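Local atomic coordinates of TqaA (Penicillium aethiopicum, PDB entry 5DLK), a protein that is a fungal nonribosomal peptide synthetase whose terminal condensation-like domain, the part described here, probably releases the finished peptide by macrocyclization. Residues A57-I62 against F102-G107; Q89-V92 against I97-T100; R122-W127 against M133-A138; A414-L419 against W423-P428. All coordinates share one frame; numbering follows the deposited sequence.

Interaction 1 of 4, residues A57-I62 against F102-G107; sequences AQHVFI and FVEHEG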
loop_
_atom_site.group_PDB
_atom_site.type_symbol
_atom_site.label_atom_id
_atom_site.label_comp_id
_atom_site.label_asym_id
_atom_site.label_seq_id
_atom_site.Cartn_x
_atom_site.Cartn_y
_atom_site.Cartn_z
ATOM N N ALA A 57 -5.052 2.552 -7.736
ATOM C CA ALA A 57 -4.571 2.004 -6.460
ATOM C C ALA A 57 -4.677 3.047 -5.335
ATOM O O ALA A 57 -5.082 2.736 -4.215
ATOM C CB ALA A 57 -3.129 1.508 -6.594
ATOM N N GLN A 58 -4.303 4.285 -5.632
ATOM C CA GLN A 58 -4.531 5.360 -4.655
ATOM C C GLN A 58 -5.980 5.427 -4.225
ATOM O O GLN A 58 -6.288 5.555 -3.031
ATOM C CB GLN A 58 -4.104 6.708 -5.237
ATOM C CG GLN A 58 -2.610 6.905 -5.235
ATOM C CD GLN A 58 -2.247 8.279 -5.756
ATOM O OE1 GLN A 58 -2.576 8.616 -6.897
ATOM N NE2 GLN A 58 -1.611 9.100 -4.908
ATOM N N HIS A 59 -6.875 5.354 -5.204
ATOM C CA HIS A 59 -8.315 5.387 -4.945
ATOM C C HIS A 59 -8.805 4.199 -4.121
ATOM O O HIS A 59 -9.725 4.329 -3.307
ATOM C CB HIS A 59 -9.073 5.438 -6.273
ATOM C CG HIS A 59 -10.442 6.027 -6.167
ATOM N ND1 HIS A 59 -11.387 5.893 -7.161
ATOM C CD2 HIS A 59 -11.030 6.756 -5.185
ATOM C CE1 HIS A 59 -12.495 6.517 -6.801
ATOM N NE2 HIS A 59 -12.305 7.046 -5.604
ATOM N N VAL A 60 -8.217 3.028 -4.347
ATOM C CA VAL A 60 -8.539 1.857 -3.522
ATOM C C VAL A 60 -8.359 2.194 -2.053
ATOM O O VAL A 60 -9.245 1.952 -1.223
ATOM C CB VAL A 60 -7.647 0.639 -3.877
ATOM C CG1 VAL A 60 -7.667 -0.421 -2.754
ATOM C CG2 VAL A 60 -8.093 0.042 -5.195
ATOM N N PHE A 61 -7.206 2.764 -1.730
ATOM C CA PHE A 61 -6.913 3.062 -0.328
ATOM C C PHE A 61 -7.800 4.177 0.213
ATOM O O PHE A 61 -8.244 4.117 1.354
ATOM C CB PHE A 61 -5.434 3.419 -0.167
ATOM C CG PHE A 61 -4.525 2.233 -0.237
ATOM C CD1 PHE A 61 -4.705 1.163 0.626
ATOM C CD2 PHE A 61 -3.499 2.169 -1.178
ATOM C CE1 PHE A 61 -3.881 0.044 0.568
ATOM C CE2 PHE A 61 -2.660 1.055 -1.246
ATOM C CZ PHE A 61 -2.857 -0.020 -0.364
ATOM N N ILE A 62 -8.055 5.202 -0.590
ATOM C CA ILE A 62 -8.894 6.316 -0.125
ATOM C C ILE A 62 -10.318 5.858 0.174
ATOM O O ILE A 62 -10.891 6.200 1.226
ATOM C CB ILE A 62 -8.888 7.480 -1.153
ATOM C CG1 ILE A 62 -7.490 8.106 -1.164
ATOM C CG2 ILE A 62 -9.939 8.515 -0.791
ATOM C CD1 ILE A 62 -7.233 9.068 -2.311
ATOM N N PHE A 102 -6.188 15.863 -2.190
ATOM C CA PHE A 102 -7.009 15.029 -3.065
ATOM C C PHE A 102 -8.428 15.540 -3.102
ATOM O O PHE A 102 -9.029 15.798 -2.060
ATOM C CB PHE A 102 -7.022 13.559 -2.599
ATOM C CG PHE A 102 -5.677 12.917 -2.584
ATOM C CD1 PHE A 102 -4.834 13.069 -1.498
ATOM C CD2 PHE A 102 -5.262 12.122 -3.648
ATOM C CE1 PHE A 102 -3.579 12.472 -1.489
ATOM C CE2 PHE A 102 -4.024 11.526 -3.646
ATOM C CZ PHE A 102 -3.173 11.701 -2.570
ATOM N N VAL A 103 -8.976 15.688 -4.301
ATOM C CA VAL A 103 -10.404 15.939 -4.411
ATOM C C VAL A 103 -10.956 15.123 -5.558
ATOM O O VAL A 103 -10.215 14.550 -6.354
ATOM C CB VAL A 103 -10.755 17.445 -4.651
ATOM C CG1 VAL A 103 -10.266 18.320 -3.510
ATOM C CG2 VAL A 103 -10.186 17.927 -5.975
ATOM N N GLU A 104 -12.272 15.082 -5.634
ATOM C CA GLU A 104 -12.951 14.388 -6.694
ATOM C C GLU A 104 -13.372 15.409 -7.744
ATOM O O GLU A 104 -13.970 16.412 -7.403
ATOM C CB GLU A 104 -14.173 13.673 -6.136
ATOM C CG GLU A 104 -14.336 12.222 -6.491
ATOM C CD GLU A 104 -15.438 11.567 -5.674
ATOM O OE1 GLU A 104 -16.411 12.254 -5.298
ATOM O OE2 GLU A 104 -15.324 10.362 -5.380
ATOM N N HIS A 105 -13.034 15.170 -9.010
ATOM C CA HIS A 105 -13.945 15.541 -10.108
ATOM C C HIS A 105 -14.288 14.621 -11.205
ATOM O O HIS A 105 -13.532 13.759 -11.671
ATOM C CB HIS A 105 -13.567 16.865 -10.670
ATOM C CG HIS A 105 -13.055 16.891 -12.079
ATOM N ND1 HIS A 105 -13.802 16.620 -13.210
ATOM C CD2 HIS A 105 -11.866 17.412 -12.512
ATOM C CE1 HIS A 105 -13.021 16.805 -14.265
ATOM N NE2 HIS A 105 -11.844 17.289 -13.870
ATOM N N GLU A 106 -15.464 15.012 -11.711
ATOM C CA GLU A 106 -16.386 14.271 -12.587
ATOM C C GLU A 106 -16.613 12.939 -11.999
ATOM O O GLU A 106 -16.929 11.990 -12.697
ATOM C CB GLU A 106 -15.899 14.199 -14.024
ATOM C CG GLU A 106 -15.887 15.529 -14.762
ATOM C CD GLU A 106 -16.625 16.644 -14.002
ATOM O OE1 GLU A 106 -17.875 16.598 -13.919
ATOM O OE2 GLU A 106 -15.946 17.535 -13.422
ATOM N N GLY A 107 -16.516 12.930 -10.672
ATOM C CA GLY A 107 -16.648 11.717 -9.901
ATOM C C GLY A 107 -15.395 10.876 -9.783
ATOM O O GLY A 107 -15.504 9.725 -9.393
HETATM O O HOH W 1 -14.588 7.866 -4.101
#
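I62 and Q58, one turn apart on helix 56-63, pack against the ring of F102 on strand 100-105, a helix-on-strand contact in the condensation domain whose other end is bridged by water. The short axes run almost perpendicular, at 103°, and pass 11.7 Å apart, so side chains rather than backbones do the touching. CG of F102 lies anti to the carbonyl carbon (chi1 -61°), which sets the ring against the helix. The tip of I62 lies over one ring face: CD1 of I62 is 4.3 Å from the centroid of F102, a CH-pi contact that suits a slim aliphatic. Q58 comes to the ring edge instead, with its NE2 3.6 Å from CE2 of F102 and its amide plane turned 78° from the ring. There the amide nitrogen can donate to S179 O and Q111 OE1, while Q58 OE1 accepts from T55 N. A turn-mate, H59, meets E104 through one water, which lies 2.9 Å from H59 NE2 and donates to E104 OE2 over the same length. Replacing F102 by an alanine would probably open a gap under the I62 methyl and leave the Q58 amide without its flanking ring. The chemistry thus divides in two: a buried ring packed by a methyl and bordered by an amide, and a more exposed water-joined pair, whose carboxylate would probably favour a protonated H59.

Interaction 2 of 4, residues Q89-V92 against I97-T100; sequences QSLV and ILRT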
loop_
_atom_site.group_PDB
_atom_site.type_symbol
_atom_site.label_atom_id
_atom_site.label_comp_id
_atom_site.label_asym_id
_atom_site.label_seq_id
_atom_site.Cartn_x
_atom_site.Cartn_y
_atom_site.Cartn_z
ATOM N N GLN A 89 8.989 20.463 8.329
ATOM C CA GLN A 89 8.870 21.370 7.199
ATOM C C GLN A 89 9.743 20.886 6.044
ATOM O O GLN A 89 9.289 20.810 4.900
ATOM C CB GLN A 89 9.259 22.794 7.601
ATOM C CG GLN A 89 9.230 23.779 6.451
ATOM C CD GLN A 89 7.831 24.116 5.987
ATOM O OE1 GLN A 89 6.997 24.576 6.772
ATOM N NE2 GLN A 89 7.563 23.896 4.693
ATOM N N SER A 90 10.988 20.534 6.347
ATOM C CA SER A 90 11.942 20.167 5.301
ATOM C C SER A 90 11.571 18.840 4.637
ATOM O O SER A 90 11.823 18.645 3.444
ATOM C CB SER A 90 13.361 20.084 5.869
ATOM O OG SER A 90 13.803 21.371 6.268
ATOM N N LEU A 91 10.991 17.931 5.415
ATOM C CA LEU A 91 10.539 16.660 4.862
ATOM C C LEU A 91 9.450 16.888 3.809
ATOM O O LEU A 91 9.500 16.313 2.714
ATOM C CB LEU A 91 10.035 15.737 5.967
ATOM C CG LEU A 91 9.702 14.315 5.496
ATOM C CD1 LEU A 91 10.967 13.536 5.142
ATOM C CD2 LEU A 91 8.896 13.587 6.563
ATOM N N VAL A 92 8.487 17.746 4.127
ATOM C CA VAL A 92 7.391 18.040 3.214
ATOM C C VAL A 92 7.882 18.817 1.983
ATOM O O VAL A 92 7.418 18.579 0.863
ATOM C CB VAL A 92 6.286 18.803 3.937
ATOM C CG1 VAL A 92 5.180 19.210 2.979
ATOM C CG2 VAL A 92 5.731 17.930 5.059
ATOM N N ILE A 97 4.543 14.320 -2.717
ATOM C CA ILE A 97 3.376 13.531 -2.332
ATOM C C ILE A 97 2.873 13.951 -0.939
ATOM O O ILE A 97 1.678 13.890 -0.669
ATOM C CB ILE A 97 3.675 11.999 -2.349
ATOM C CG1 ILE A 97 2.378 11.192 -2.195
ATOM C CG2 ILE A 97 4.644 11.616 -1.251
ATOM C CD1 ILE A 97 1.345 11.499 -3.234
ATOM N N LEU A 98 3.779 14.417 -0.076
ATOM C CA LEU A 98 3.399 14.837 1.274
ATOM C C LEU A 98 2.726 16.228 1.268
ATOM O O LEU A 98 2.098 16.622 2.255
ATOM C CB LEU A 98 4.623 14.830 2.208
ATOM C CG LEU A 98 5.405 13.527 2.371
ATOM C CD1 LEU A 98 6.561 13.666 3.359
ATOM C CD2 LEU A 98 4.490 12.368 2.774
ATOM N N ARG A 99 2.834 16.962 0.160
ATOM C CA ARG A 99 2.086 18.215 0.039
ATOM C C ARG A 99 0.995 18.096 -0.999
ATOM O O ARG A 99 0.654 19.065 -1.679
ATOM C CB ARG A 99 3.012 19.387 -0.308
ATOM C CG ARG A 99 4.358 19.004 -0.845
ATOM C CD ARG A 99 5.280 20.228 -0.909
ATOM N NE ARG A 99 6.530 19.862 -1.550
ATOM C CZ ARG A 99 6.732 19.924 -2.857
ATOM N NH1 ARG A 99 5.770 20.372 -3.654
ATOM N NH2 ARG A 99 7.890 19.544 -3.360
ATOM N N THR A 100 0.446 16.892 -1.129
ATOM C CA THR A 100 -0.632 16.665 -2.073
ATOM C C THR A 100 -2.000 16.653 -1.391
ATOM O O THR A 100 -2.183 16.072 -0.316
ATOM C CB THR A 100 -0.395 15.328 -2.842
ATOM O OG1 THR A 100 0.815 15.435 -3.592
ATOM C CG2 THR A 100 -1.508 15.056 -3.784
#
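R99 lays its side chain along V92, and its atoms can be followed outward one by one. CB starts 3.9 Å from the V92 CG1 methyl, and CG stays against that same methyl. CD then passes 3.2 Å from V92 O. Next comes NE, which donates to V92 O at 2.9 Å; the bond is bent, 135° at the hydrogen, with the oxygen close to the guanidinium plane. A nearly eclipsed first torsion (chi1 17°) followed by an extended run from CG to NE brings the chain back past the helix end. At the tip NH2 reaches D93 O, while NH1 is shared between L114 O and the carboxylate of E49. An arginine suits this place because its methylenes pack on a valine and its several N-H groups serve carbonyls near the end of a helix. A leucine in its place would probably leave V92 O and D93 O without these donors and E49 without its countercharge. On the apolar side, L98 CD1 meets L91 CG at 3.9 Å, burying leucine on leucine. The arrangement is that of a helix-to-strand connection: helix 81-94 ends, and a short 3-10 turn redirects the chain into strand 100-105.

Interaction 3 of 4, residues R122-W127 against M133-A138; sequences REVQCW and MEVCKA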
loop_
_atom_site.group_PDB
_atom_site.type_symbol
_atom_site.label_atom_id
_atom_site.label_comp_id
_atom_site.label_asym_id
_atom_site.label_seq_id
_atom_site.Cartn_x
_atom_site.Cartn_y
_atom_site.Cartn_z
ATOM N N ARG A 122 0.785 20.561 15.017
ATOM C CA ARG A 122 -0.131 20.613 16.146
ATOM C C ARG A 122 0.668 20.213 17.386
ATOM O O ARG A 122 1.339 19.175 17.412
ATOM C CB ARG A 122 -1.340 19.698 15.922
ATOM C CG ARG A 122 -2.278 19.576 17.103
ATOM C CD ARG A 122 -3.509 18.725 16.783
ATOM N NE ARG A 122 -3.165 17.312 16.577
ATOM C CZ ARG A 122 -4.064 16.339 16.453
ATOM N NH1 ARG A 122 -5.360 16.619 16.517
ATOM N NH2 ARG A 122 -3.663 15.081 16.272
ATOM N N GLU A 123 0.638 21.052 18.413
ATOM C CA GLU A 123 1.512 20.827 19.557
ATOM C C GLU A 123 0.708 20.808 20.836
ATOM O O GLU A 123 -0.216 21.603 21.000
ATOM C CB GLU A 123 2.601 21.902 19.643
ATOM C CG GLU A 123 3.426 22.036 18.386
ATOM C CD GLU A 123 4.889 22.284 18.671
ATOM O OE1 GLU A 123 5.350 21.956 19.785
ATOM O OE2 GLU A 123 5.578 22.800 17.769
ATOM N N VAL A 124 1.059 19.880 21.717
ATOM C CA VAL A 124 0.420 19.765 23.016
ATOM C C VAL A 124 1.482 19.762 24.109
ATOM O O VAL A 124 2.438 18.996 24.047
ATOM C CB VAL A 124 -0.422 18.473 23.137
ATOM C CG1 VAL A 124 -1.034 18.370 24.518
ATOM C CG2 VAL A 124 -1.504 18.421 22.057
ATOM N N GLN A 125 1.322 20.630 25.107
ATOM C CA GLN A 125 2.135 20.537 26.315
ATOM C C GLN A 125 1.248 19.936 27.388
ATOM O O GLN A 125 0.243 20.530 27.757
ATOM C CB GLN A 125 2.687 21.912 26.742
ATOM C CG GLN A 125 3.692 22.515 25.761
ATOM C CD GLN A 125 3.033 23.248 24.584
ATOM O OE1 GLN A 125 2.198 24.136 24.778
ATOM N NE2 GLN A 125 3.410 22.871 23.355
ATOM N N CYS A 126 1.591 18.732 27.848
ATOM C CA CYS A 126 0.728 17.979 28.742
ATOM C C CYS A 126 0.818 18.478 30.171
ATOM O O CYS A 126 1.801 19.122 30.539
ATOM C CB CYS A 126 1.090 16.506 28.740
ATOM S SG CYS A 126 0.913 15.696 27.143
ATOM N N TRP A 127 -0.199 18.156 30.958
ATOM C CA TRP A 127 -0.125 18.303 32.415
ATOM C C TRP A 127 0.990 17.419 32.960
ATOM O O TRP A 127 1.276 16.363 32.396
ATOM C CB TRP A 127 -1.429 17.900 33.075
ATOM C CG TRP A 127 -2.577 18.826 32.917
ATOM C CD1 TRP A 127 -2.583 20.178 33.111
ATOM C CD2 TRP A 127 -3.922 18.458 32.608
ATOM N NE1 TRP A 127 -3.846 20.673 32.915
ATOM C CE2 TRP A 127 -4.689 19.634 32.616
ATOM C CE3 TRP A 127 -4.549 17.245 32.308
ATOM C CZ2 TRP A 127 -6.046 19.640 32.320
ATOM C CZ3 TRP A 127 -5.894 17.249 32.036
ATOM C CH2 TRP A 127 -6.631 18.437 32.043
ATOM N N MET A 133 1.362 9.648 24.925
ATOM C CA MET A 133 0.765 8.717 23.966
ATOM C C MET A 133 -0.752 8.648 24.168
ATOM O O MET A 133 -1.507 8.589 23.196
ATOM C CB MET A 133 1.381 7.319 24.073
ATOM C CG MET A 133 0.899 6.363 22.964
ATOM S SD MET A 133 1.316 6.876 21.278
ATOM C CE MET A 133 3.088 6.624 21.251
ATOM N N GLU A 134 -1.198 8.702 25.423
ATOM C CA GLU A 134 -2.625 8.651 25.725
ATOM C C GLU A 134 -3.356 9.882 25.196
ATOM O O GLU A 134 -4.526 9.802 24.809
ATOM C CB GLU A 134 -2.858 8.503 27.236
ATOM C CG GLU A 134 -2.444 7.123 27.771
ATOM C CD GLU A 134 -2.533 7.026 29.286
ATOM O OE1 GLU A 134 -3.271 7.838 29.890
ATOM O OE2 GLU A 134 -1.867 6.132 29.863
ATOM N N VAL A 135 -2.680 11.026 25.198
ATOM C CA VAL A 135 -3.228 12.225 24.573
ATOM C C VAL A 135 -3.365 12.008 23.056
ATOM O O VAL A 135 -4.386 12.349 22.462
ATOM C CB VAL A 135 -2.339 13.453 24.841
ATOM C CG1 VAL A 135 -2.764 14.647 23.972
ATOM C CG2 VAL A 135 -2.381 13.804 26.334
ATOM N N CYS A 136 -2.320 11.469 22.449
ATOM C CA CYS A 136 -2.336 11.175 21.011
ATOM C C CYS A 136 -3.490 10.235 20.665
ATOM O O CYS A 136 -4.207 10.444 19.678
ATOM C CB CYS A 136 -1.016 10.552 20.566
ATOM S SG CYS A 136 0.425 11.637 20.590
ATOM N N LYS A 137 -3.668 9.201 21.479
ATOM C CA LYS A 137 -4.737 8.236 21.239
ATOM C C LYS A 137 -6.099 8.896 21.391
ATOM O O LYS A 137 -6.998 8.639 20.611
ATOM C CB LYS A 137 -4.611 7.032 22.183
ATOM C CG LYS A 137 -5.534 5.857 21.856
ATOM C CD LYS A 137 -5.318 5.361 20.408
ATOM C CE LYS A 137 -5.549 3.848 20.281
ATOM N NZ LYS A 137 -6.891 3.426 20.778
ATOM N N ALA A 138 -6.259 9.781 22.378
ATOM C CA ALA A 138 -7.536 10.472 22.537
ATOM C C ALA A 138 -7.881 11.364 21.338
ATOM O O ALA A 138 -9.044 11.457 20.958
ATOM C CB ALA A 138 -7.538 11.324 23.838
#
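V124 on the edge strand 122-125 and C126 just past its end share a single partner, V135 of helix 132-144, and this small apolar contact joins the first two elements of a beta-alpha-beta unit completed by strand 158-163. The first segment opens with R122, whose guanidinium is held by D144 at the far end of the same helix and by T160 on the neighbouring parallel strand. E123 follows with its side chain on the other side of the strand. V124 returns to the helix side. Its CG1 methyl stands opposite the CG1 methyl of V135 at 4.1 Å, the two valines reaching toward each other tip to tip. In V124 that methyl lies anti to the backbone nitrogen (chi1 178°), which directs it at the helix. The alternation then carries Q125 away and brings C126 back. Its sulfur, SG, rests 3.9 Å from the other methyl, CG2, of V135. The V135 fork therefore spans two residues of the first segment, one methyl to each, and small and beta-branched side chains suit a contact made by single methyls and a sulfur. W127 ends the segment as the chain turns toward the helix. Both valines remain partly exposed, whereas C126 is buried and also touches V162. Since the segments meet solely through methyls and a sulfur, the contact is dispersive and without directional bonds; the directional links nearby are the backbone bonds to strand 158-163 and the bridge from R122 to D144, a residue beyond the two segments.

Interaction 4 of 4, residues A414-L419 against W423-P428; sequences ARFDPL and WIFTEP. With EDO (1,2-ethanediol), chain E.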
loop_
_atom_site.group_PDB
_atom_site.type_symbol
_atom_site.label_atom_id
_atom_site.label_comp_id
_atom_site.label_asym_id
_atom_site.label_seq_id
_atom_site.Cartn_x
_atom_site.Cartn_y
_atom_site.Cartn_z
ATOM N N ALA A 414 -3.759 2.777 13.087
ATOM C CA ALA A 414 -4.109 2.529 11.683
ATOM C C ALA A 414 -5.602 2.222 11.483
ATOM O O ALA A 414 -6.235 1.552 12.305
ATOM C CB ALA A 414 -3.251 1.389 11.133
ATOM N N ARG A 415 -6.151 2.744 10.390
ATOM C CA ARG A 415 -7.511 2.460 9.946
ATOM C C ARG A 415 -7.419 1.813 8.561
ATOM O O ARG A 415 -6.572 2.205 7.752
ATOM C CB ARG A 415 -8.362 3.728 9.845
ATOM C CG ARG A 415 -8.385 4.594 11.115
ATOM C CD ARG A 415 -8.786 3.780 12.321
ATOM N NE ARG A 415 -10.162 3.305 12.250
ATOM C CZ ARG A 415 -10.727 2.570 13.203
ATOM N NH1 ARG A 415 -10.034 2.261 14.289
ATOM N NH2 ARG A 415 -11.977 2.147 13.078
ATOM N N PHE A 416 -8.302 0.854 8.309
ATOM C CA PHE A 416 -8.397 0.191 6.998
ATOM C C PHE A 416 -9.682 -0.607 6.981
ATOM O O PHE A 416 -9.865 -1.493 7.806
ATOM C CB PHE A 416 -7.198 -0.725 6.739
ATOM C CG PHE A 416 -7.304 -1.508 5.446
ATOM C CD1 PHE A 416 -7.240 -0.858 4.229
ATOM C CD2 PHE A 416 -7.486 -2.891 5.465
ATOM C CE1 PHE A 416 -7.335 -1.572 3.014
ATOM C CE2 PHE A 416 -7.575 -3.615 4.259
ATOM C CZ PHE A 416 -7.502 -2.952 3.041
ATOM N N ASP A 417 -10.569 -0.311 6.039
ATOM C CA ASP A 417 -11.868 -0.981 5.997
ATOM C C ASP A 417 -12.209 -1.463 4.594
ATOM O O ASP A 417 -12.647 -0.680 3.763
ATOM C CB ASP A 417 -12.957 -0.043 6.510
ATOM C CG ASP A 417 -12.771 0.293 7.970
ATOM O OD1 ASP A 417 -13.007 -0.595 8.805
ATOM O OD2 ASP A 417 -12.371 1.429 8.252
ATOM N N PRO A 418 -12.006 -2.763 4.338
ATOM C CA PRO A 418 -12.299 -3.358 3.026
ATOM C C PRO A 418 -13.734 -3.116 2.575
ATOM O O PRO A 418 -14.621 -2.908 3.406
ATOM C CB PRO A 418 -12.073 -4.867 3.256
ATOM C CG PRO A 418 -11.148 -4.954 4.408
ATOM C CD PRO A 418 -11.467 -3.743 5.293
ATOM N N LEU A 419 -13.961 -3.181 1.268
ATOM C CA LEU A 419 -15.308 -3.106 0.736
ATOM C C LEU A 419 -15.862 -4.535 0.557
ATOM O O LEU A 419 -16.139 -5.211 1.548
ATOM C CB LEU A 419 -15.311 -2.304 -0.563
ATOM C CG LEU A 419 -14.677 -0.912 -0.377
ATOM C CD1 LEU A 419 -14.714 -0.078 -1.665
ATOM C CD2 LEU A 419 -15.354 -0.176 0.788
ATOM N N TRP A 423 -8.989 -9.732 1.627
ATOM C CA TRP A 423 -7.535 -9.630 1.596
ATOM C C TRP A 423 -6.876 -10.763 2.352
ATOM O O TRP A 423 -7.318 -11.117 3.453
ATOM C CB TRP A 423 -7.072 -8.296 2.222
ATOM C CG TRP A 423 -7.571 -7.092 1.539
ATOM C CD1 TRP A 423 -8.799 -6.509 1.690
ATOM C CD2 TRP A 423 -6.859 -6.292 0.583
ATOM N NE1 TRP A 423 -8.885 -5.385 0.886
ATOM C CE2 TRP A 423 -7.715 -5.247 0.190
ATOM C CE3 TRP A 423 -5.590 -6.378 0.005
ATOM C CZ2 TRP A 423 -7.333 -4.270 -0.744
ATOM C CZ3 TRP A 423 -5.205 -5.401 -0.909
ATOM C CH2 TRP A 423 -6.076 -4.371 -1.283
ATOM N N ILE A 424 -5.811 -11.326 1.775
ATOM C CA ILE A 424 -4.944 -12.230 2.510
ATOM C C ILE A 424 -3.564 -11.612 2.547
ATOM O O ILE A 424 -2.927 -11.480 1.517
ATOM C CB ILE A 424 -4.852 -13.624 1.872
ATOM C CG1 ILE A 424 -6.223 -14.313 1.884
ATOM C CG2 ILE A 424 -3.809 -14.476 2.635
ATOM C CD1 ILE A 424 -6.263 -15.652 1.151
ATOM N N PHE A 425 -3.117 -11.199 3.727
ATOM C CA PHE A 425 -1.763 -10.688 3.887
ATOM C C PHE A 425 -0.896 -11.759 4.540
ATOM O O PHE A 425 -1.372 -12.486 5.414
ATOM C CB PHE A 425 -1.722 -9.435 4.763
ATOM C CG PHE A 425 -2.564 -8.292 4.267
ATOM C CD1 PHE A 425 -2.070 -7.404 3.325
ATOM C CD2 PHE A 425 -3.845 -8.089 4.772
ATOM C CE1 PHE A 425 -2.857 -6.320 2.885
ATOM C CE2 PHE A 425 -4.618 -7.013 4.345
ATOM C CZ PHE A 425 -4.122 -6.138 3.400
ATOM N N THR A 426 0.372 -11.837 4.162
ATOM C CA THR A 426 1.296 -12.758 4.847
ATOM C C THR A 426 2.532 -11.976 5.281
ATOM O O THR A 426 3.127 -11.267 4.490
ATOM C CB THR A 426 1.712 -13.956 3.962
ATOM O OG1 THR A 426 2.042 -13.497 2.640
ATOM C CG2 THR A 426 0.593 -14.968 3.873
ATOM N N GLU A 427 2.887 -12.080 6.563
ATOM C CA GLU A 427 4.030 -11.359 7.114
ATOM C C GLU A 427 5.086 -12.355 7.565
ATOM O O GLU A 427 4.811 -13.186 8.439
ATOM C CB GLU A 427 3.618 -10.488 8.303
ATOM C CG GLU A 427 2.914 -9.213 7.921
ATOM C CD GLU A 427 2.695 -8.293 9.109
ATOM O OE1 GLU A 427 2.915 -8.727 10.257
ATOM O OE2 GLU A 427 2.303 -7.136 8.878
ATOM N N PRO A 428 6.279 -12.288 6.959
ATOM C CA PRO A 428 7.361 -13.239 7.223
ATOM C C PRO A 428 8.238 -12.807 8.390
ATOM O O PRO A 428 9.317 -12.276 8.163
ATOM C CB PRO A 428 8.149 -13.235 5.912
ATOM C CG PRO A 428 7.978 -11.849 5.399
ATOM C CD PRO A 428 6.608 -11.379 5.849
HETATM C C1 EDO E . -9.491 -2.011 10.979
HETATM O O1 EDO E . -8.468 -2.237 9.979
HETATM C C2 EDO E . -9.591 -0.540 11.421
HETATM O O2 EDO E . -10.124 0.307 10.379
#
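F416 meets W423 where the chain crosses between the two lobes of the condensation-domain fold: strand 407-415 closes the edge of one mixed sheet, and strand 422-428 lies within the other. The contact is an edge-to-face (T-shaped) aromatic pair, with ring planes at 73° and the F416 ring centroid 5.1 Å from that of the five-membered ring of W423. The leading atom is CZ of F416, which stands over the indole face, offset toward its rim and 3.5 Å from NE1 of W423. CG of F416 lies anti to its backbone N (chi1 176°), an orientation that sends the ring across to the strand. The indole N-H is bonded to E421 OE2. P418 pads the same tryptophan obliquely, its CG 3.9 Å from CD1 of W423. F425 adds a looser touch, its CZ lying 4.4 Å from CE2 of F416. Large flat side chains suit this crossing because they can fill the space between two separated backbones. Around the rings, W423 is also met edge-to-face by F330, whereas F425 and W267 meet with their planes at about 20°. The backbone of F416 holds an ethanediol, probably from the crystallisation liquor, which also bonds W267 NE1 and has its O2 over one face of the R415 guanidinium: O1 lies 2.7 Å from F416 O, and F416 N donates to O2 at 2.8 Å, almost straight at 172°.

Overall arrangement
Interactions 1 and 2 are neighbours: their centres lie 19 Å apart, and Q58 NE2 touches I97 CD1 at 4.2 Å. Interaction 2 spans the turn leading into strand 100-105, the strand that interaction 1 uses. Interaction 4 is likewise 19 Å from interaction 1 between centres, with nearest atoms about 4 Å apart. Interaction 3 is peripheral, yet strands 122-125 and 407-415 form opposite edges of one five-stranded sheet, which ties interactions 3 and 4 together. Of the four, interaction 4 comes near the phosphopantetheine site: the F425 side chain is about 10 Å from that of N392 and from G183, which bind this ligand in another structure of the protein; it is not bound here. Interactions 1, 2 and 3 are packing away from that site.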